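Local coordinates for protein separin (Saccharomyces cerevisiae, PDB 5U1T) that cleaves the cohesin subunit MCD1/SCC1 as a caspase-like cysteine protease, triggering chromosome segregation at the onset of anaphase, at residues Thr1487-Ala1501 against Tyr1517-Asp1531. Numbering follows the deposited sequence.
Sequences TKIAPSFLLGCSSAA and YLLGGCPMVLGNLWD
Strands Ser1492-Leu1494 and Met1524-Asn1528 run parallel, 7° apart, with Ser1492 N hydrogen-bonded to Met1524 O (2.9 Å) and Leu1526 N to Ser1492 O. On one face of the sheet, Leu1526 CD1 meets the edge of the Phe1493 ring, in its plane, 3.7 Å from CE1. Helix 1534-1548 packs on Phe1493 from outside the pair. Leu1494 CD2 lies over one face of the Tyr1517 ring, and Leu1494 CD1 comes 3.7 Å from Tyr1517 CE2. Ser1492 OG sits at that ring's edge. Tyr1517 OH is hydrogen-bonded to Gly1473 O.

Past the strands, side chains and backbone hold the loop that carries Cys1497. Ser1499 OG lies between its backbone N and carbonyl carbon (chi1 46°). There it gives a hydrogen bond to Leu1494 O (2.8 Å), in the carbonyl plane, and takes one from Asn1528 N (3.0 Å). With an alanine here, Asn1528 N would probably lose its acceptor and Leu1494 O one of its two donors. Asn1528 ND2 reaches back to Gly1496 O (2.9 Å) from above the carbonyl plane. Asn1528 O accepts a hydrogen bond from Ala1500 N. Cys1497 CB rests 3.7 Å from Asp1531 OD1.

This is a beta-alpha-beta unit, with helix 1513-1519 linking neighbouring parallel strands of the caspase-like protease domain. The loop after the first strand carries Cys1497, the probable catalytic cysteine, as in clan CD peptidases.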
loop_
_atom_site.group_PDB
_atom_site.type_symbol
_atom_site.label_atom_id
_atom_site.label_comp_id
_atom_site.label_asym_id
_atom_site.label_seq_id
_atom_site.Cartn_x
_atom_site.Cartn_y
_atom_site.Cartn_z
ATOM N N THR A 1487 38.498 -12.427 3.633
ATOM C CA THR A 1487 39.370 -11.432 3.051
ATOM C C THR A 1487 40.609 -12.106 2.490
ATOM O O THR A 1487 41.205 -11.630 1.525
ATOM C CB THR A 1487 39.739 -10.367 4.077
ATOM O OG1 THR A 1487 40.073 -11.008 5.308
ATOM C CG2 THR A 1487 38.546 -9.459 4.329
ATOM N N LYS A 1488 40.980 -13.234 3.082
ATOM C CA LYS A 1488 42.084 -14.037 2.562
ATOM C C LYS A 1488 41.666 -15.514 2.441
ATOM O O LYS A 1488 41.212 -16.141 3.403
ATOM C CB LYS A 1488 43.347 -13.884 3.439
ATOM C CG LYS A 1488 44.008 -12.492 3.368
ATOM C CD LYS A 1488 45.289 -12.414 4.195
ATOM C CE LYS A 1488 45.942 -11.014 4.186
ATOM N NZ LYS A 1488 46.615 -10.622 2.891
ATOM N N ILE A 1489 41.792 -16.050 1.233
ATOM C CA ILE A 1489 41.533 -17.462 0.991
ATOM C C ILE A 1489 42.788 -18.135 0.393
ATOM O O ILE A 1489 43.649 -17.485 -0.216
ATOM C CB ILE A 1489 40.294 -17.634 0.078
ATOM C CG1 ILE A 1489 39.043 -17.182 0.829
ATOM C CG2 ILE A 1489 40.113 -19.074 -0.385
ATOM C CD1 ILE A 1489 37.754 -17.521 0.126
ATOM N N ALA A 1490 42.907 -19.434 0.633
ATOM C CA ALA A 1490 44.002 -20.219 0.097
ATOM C C ALA A 1490 43.835 -20.416 -1.397
ATOM O O ALA A 1490 42.712 -20.566 -1.878
ATOM C CB ALA A 1490 44.087 -21.575 0.804
ATOM N N PRO A 1491 44.960 -20.415 -2.127
ATOM C CA PRO A 1491 45.002 -20.856 -3.524
ATOM C C PRO A 1491 44.217 -22.156 -3.683
ATOM O O PRO A 1491 44.535 -23.131 -3.021
ATOM C CB PRO A 1491 46.498 -21.066 -3.777
ATOM C CG PRO A 1491 47.164 -20.088 -2.871
ATOM C CD PRO A 1491 46.291 -20.013 -1.633
ATOM N N SER A 1492 43.195 -22.174 -4.524
ATOM C CA SER A 1492 42.317 -23.332 -4.579
ATOM C C SER A 1492 42.368 -24.104 -5.900
ATOM O O SER A 1492 42.305 -23.519 -6.979
ATOM C CB SER A 1492 40.886 -22.893 -4.293
ATOM O OG SER A 1492 40.826 -22.186 -3.071
ATOM N N PHE A 1493 42.498 -25.423 -5.798
ATOM C CA PHE A 1493 42.327 -26.311 -6.944
ATOM C C PHE A 1493 40.901 -26.892 -6.950
ATOM O O PHE A 1493 40.666 -27.984 -6.436
ATOM C CB PHE A 1493 43.365 -27.449 -6.924
ATOM C CG PHE A 1493 44.772 -27.007 -7.227
ATOM C CD1 PHE A 1493 45.118 -26.559 -8.484
ATOM C CD2 PHE A 1493 45.753 -27.054 -6.261
ATOM C CE1 PHE A 1493 46.415 -26.154 -8.765
ATOM C CE2 PHE A 1493 47.055 -26.651 -6.545
ATOM C CZ PHE A 1493 47.381 -26.199 -7.795
ATOM N N LEU A 1494 39.953 -26.152 -7.513
ATOM C CA LEU A 1494 38.570 -26.617 -7.623
ATOM C C LEU A 1494 38.422 -27.659 -8.733
ATOM O O LEU A 1494 37.753 -27.408 -9.737
ATOM C CB LEU A 1494 37.623 -25.433 -7.902
ATOM C CG LEU A 1494 36.947 -24.695 -6.748
ATOM C CD1 LEU A 1494 37.960 -24.063 -5.843
ATOM C CD2 LEU A 1494 35.990 -23.643 -7.270
ATOM N N LEU A 1495 39.041 -28.821 -8.573
ATOM C CA LEU A 1495 39.078 -29.806 -9.661
ATOM C C LEU A 1495 37.788 -30.634 -9.785
ATOM O O LEU A 1495 37.821 -31.858 -9.652
ATOM C CB LEU A 1495 40.267 -30.752 -9.480
ATOM C CG LEU A 1495 41.576 -30.147 -8.963
ATOM C CD1 LEU A 1495 42.657 -31.219 -8.737
ATOM C CD2 LEU A 1495 42.067 -29.083 -9.915
ATOM N N GLY A 1496 36.661 -29.979 -10.052
ATOM C CA GLY A 1496 35.402 -30.688 -10.226
ATOM C C GLY A 1496 34.561 -30.205 -11.398
ATOM O O GLY A 1496 34.828 -29.142 -11.958
ATOM N N CYS A 1497 33.548 -30.991 -11.763
ATOM C CA CYS A 1497 32.574 -30.583 -12.774
ATOM C C CYS A 1497 32.066 -29.167 -12.578
ATOM O O CYS A 1497 31.449 -28.857 -11.561
ATOM C CB CYS A 1497 31.371 -31.523 -12.780
ATOM S SG CYS A 1497 31.655 -33.068 -13.609
ATOM N N SER A 1498 32.335 -28.323 -13.565
ATOM C CA SER A 1498 31.720 -27.002 -13.700
ATOM C C SER A 1498 31.983 -26.048 -12.546
ATOM O O SER A 1498 31.197 -25.137 -12.326
ATOM C CB SER A 1498 30.210 -27.142 -13.892
ATOM O OG SER A 1498 29.889 -27.561 -15.204
ATOM N N SER A 1499 33.090 -26.224 -11.836
ATOM C CA SER A 1499 33.468 -25.260 -10.810
ATOM C C SER A 1499 33.672 -23.834 -11.350
ATOM O O SER A 1499 33.336 -22.862 -10.668
ATOM C CB SER A 1499 34.734 -25.721 -10.105
ATOM O OG SER A 1499 35.681 -26.145 -11.056
ATOM N N ALA A 1500 34.203 -23.701 -12.567
ATOM C CA ALA A 1500 34.411 -22.381 -13.161
ATOM C C ALA A 1500 33.305 -21.988 -14.141
ATOM O O ALA A 1500 33.413 -20.973 -14.832
ATOM C CB ALA A 1500 35.755 -22.321 -13.851
ATOM N N ALA A 1501 32.244 -22.778 -14.220
ATOM C CA ALA A 1501 31.150 -22.433 -15.119
ATOM C C ALA A 1501 30.383 -21.245 -14.563
ATOM O O ALA A 1501 30.527 -20.903 -13.385
ATOM C CB ALA A 1501 30.228 -23.613 -15.331
ATOM N N TYR A 1517 35.239 -16.808 -5.007
ATOM C CA TYR A 1517 36.524 -17.007 -4.387
ATOM C C TYR A 1517 37.348 -15.769 -4.550
ATOM O O TYR A 1517 37.952 -15.306 -3.613
ATOM C CB TYR A 1517 37.253 -18.184 -4.976
ATOM C CG TYR A 1517 36.845 -19.500 -4.401
ATOM C CD1 TYR A 1517 35.565 -19.954 -4.537
ATOM C CD2 TYR A 1517 37.744 -20.294 -3.739
ATOM C CE1 TYR A 1517 35.183 -21.166 -4.027
ATOM C CE2 TYR A 1517 37.367 -21.506 -3.221
ATOM C CZ TYR A 1517 36.084 -21.932 -3.372
ATOM O OH TYR A 1517 35.693 -23.130 -2.860
ATOM N N LEU A 1518 37.377 -15.217 -5.744
ATOM C CA LEU A 1518 38.180 -14.019 -5.944
ATOM C C LEU A 1518 37.788 -12.965 -4.926
ATOM O O LEU A 1518 38.642 -12.288 -4.356
ATOM C CB LEU A 1518 38.011 -13.489 -7.364
ATOM C CG LEU A 1518 38.777 -14.284 -8.417
ATOM C CD1 LEU A 1518 38.476 -13.797 -9.836
ATOM C CD2 LEU A 1518 40.245 -14.174 -8.109
ATOM N N LEU A 1519 36.487 -12.856 -4.683
ATOM C CA LEU A 1519 35.974 -11.857 -3.761
ATOM C C LEU A 1519 36.274 -12.213 -2.301
ATOM O O LEU A 1519 36.319 -11.338 -1.441
ATOM C CB LEU A 1519 34.472 -11.671 -3.964
ATOM C CG LEU A 1519 34.103 -10.954 -5.259
ATOM C CD1 LEU A 1519 32.595 -10.841 -5.380
ATOM C CD2 LEU A 1519 34.755 -9.582 -5.285
ATOM N N GLY A 1520 36.488 -13.495 -2.029
ATOM C CA GLY A 1520 36.951 -13.924 -0.721
ATOM C C GLY A 1520 38.432 -13.658 -0.502
ATOM O O GLY A 1520 38.967 -13.912 0.579
ATOM N N GLY A 1521 39.109 -13.150 -1.524
ATOM C CA GLY A 1521 40.505 -12.796 -1.369
ATOM C C GLY A 1521 41.439 -13.926 -1.757
ATOM O O GLY A 1521 42.627 -13.894 -1.448
ATOM N N CYS A 1522 40.880 -14.935 -2.418
ATOM C CA CYS A 1522 41.674 -15.955 -3.095
ATOM C C CYS A 1522 42.513 -15.263 -4.165
ATOM O O CYS A 1522 41.984 -14.434 -4.920
ATOM C CB CYS A 1522 40.774 -17.031 -3.716
ATOM S SG CYS A 1522 41.626 -18.453 -4.447
ATOM N N PRO A 1523 43.824 -15.570 -4.196
ATOM C CA PRO A 1523 44.802 -15.018 -5.130
ATOM C C PRO A 1523 45.090 -15.934 -6.324
ATOM O O PRO A 1523 45.812 -15.537 -7.241
ATOM C CB PRO A 1523 46.045 -14.861 -4.251
ATOM C CG PRO A 1523 45.957 -15.991 -3.318
ATOM C CD PRO A 1523 44.490 -16.292 -3.100
ATOM N N MET A 1524 44.544 -17.146 -6.310
ATOM C CA MET A 1524 44.700 -18.086 -7.427
ATOM C C MET A 1524 43.658 -19.176 -7.281
ATOM O O MET A 1524 43.708 -19.947 -6.341
ATOM C CB MET A 1524 46.108 -18.708 -7.463
ATOM C CG MET A 1524 46.450 -19.521 -8.729
ATOM S SD MET A 1524 45.543 -21.053 -9.067
ATOM C CE MET A 1524 45.826 -21.956 -7.553
ATOM N N VAL A 1525 42.719 -19.244 -8.211
ATOM C CA VAL A 1525 41.694 -20.268 -8.149
ATOM C C VAL A 1525 41.574 -20.943 -9.500
ATOM O O VAL A 1525 41.542 -20.289 -10.543
ATOM C CB VAL A 1525 40.333 -19.698 -7.710
ATOM C CG1 VAL A 1525 39.931 -18.519 -8.582
ATOM C CG2 VAL A 1525 39.273 -20.786 -7.740
ATOM N N LEU A 1526 41.537 -22.267 -9.471
ATOM C CA LEU A 1526 41.562 -23.062 -10.684
ATOM C C LEU A 1526 40.332 -23.967 -10.754
ATOM O O LEU A 1526 40.100 -24.760 -9.845
ATOM C CB LEU A 1526 42.859 -23.874 -10.722
ATOM C CG LEU A 1526 43.255 -24.735 -11.922
ATOM C CD1 LEU A 1526 44.779 -25.004 -11.897
ATOM C CD2 LEU A 1526 42.488 -26.060 -11.920
ATOM N N GLY A 1527 39.551 -23.851 -11.830
ATOM C CA GLY A 1527 38.358 -24.664 -11.994
ATOM C C GLY A 1527 38.121 -25.094 -13.424
ATOM O O GLY A 1527 38.950 -24.844 -14.286
ATOM N N ASN A 1528 36.993 -25.750 -13.672
ATOM C CA ASN A 1528 36.612 -26.173 -15.020
ATOM C C ASN A 1528 35.454 -25.382 -15.547
ATOM O O ASN A 1528 34.537 -25.079 -14.814
ATOM C CB ASN A 1528 36.231 -27.648 -15.059
ATOM C CG ASN A 1528 37.377 -28.554 -14.702
ATOM O OD1 ASN A 1528 38.449 -28.496 -15.313
ATOM N ND2 ASN A 1528 37.160 -29.410 -13.693
ATOM N N LEU A 1529 35.481 -25.093 -16.837
ATOM C CA LEU A 1529 34.469 -24.263 -17.478
ATOM C C LEU A 1529 33.159 -25.003 -17.700
ATOM O O LEU A 1529 32.129 -24.383 -17.882
ATOM C CB LEU A 1529 34.990 -23.740 -18.815
ATOM C CG LEU A 1529 36.137 -22.746 -18.793
ATOM C CD1 LEU A 1529 36.638 -22.593 -20.212
ATOM C CD2 LEU A 1529 35.707 -21.408 -18.220
ATOM N N TRP A 1530 33.212 -26.329 -17.691
ATOM C CA TRP A 1530 32.017 -27.155 -17.853
ATOM C C TRP A 1530 32.209 -28.505 -17.165
ATOM O O TRP A 1530 33.196 -28.692 -16.458
ATOM C CB TRP A 1530 31.691 -27.346 -19.331
ATOM C CG TRP A 1530 32.898 -27.667 -20.156
ATOM C CD1 TRP A 1530 33.545 -28.864 -20.229
ATOM C CD2 TRP A 1530 33.600 -26.779 -21.037
ATOM N NE1 TRP A 1530 34.609 -28.776 -21.101
ATOM C CE2 TRP A 1530 34.665 -27.505 -21.605
ATOM C CE3 TRP A 1530 33.427 -25.440 -21.402
ATOM C CZ2 TRP A 1530 35.550 -26.941 -22.513
ATOM C CZ3 TRP A 1530 34.310 -24.879 -22.295
ATOM C CH2 TRP A 1530 35.359 -25.629 -22.846
ATOM N N ASP A 1531 31.284 -29.442 -17.362
ATOM C CA ASP A 1531 31.412 -30.735 -16.700
ATOM C C ASP A 1531 32.476 -31.568 -17.387
ATOM O O ASP A 1531 32.606 -31.546 -18.613
ATOM C CB ASP A 1531 30.092 -31.518 -16.677
ATOM C CG ASP A 1531 28.936 -30.736 -16.065
ATOM O OD1 ASP A 1531 29.175 -29.797 -15.274
ATOM O OD2 ASP A 1531 27.776 -31.073 -16.391
#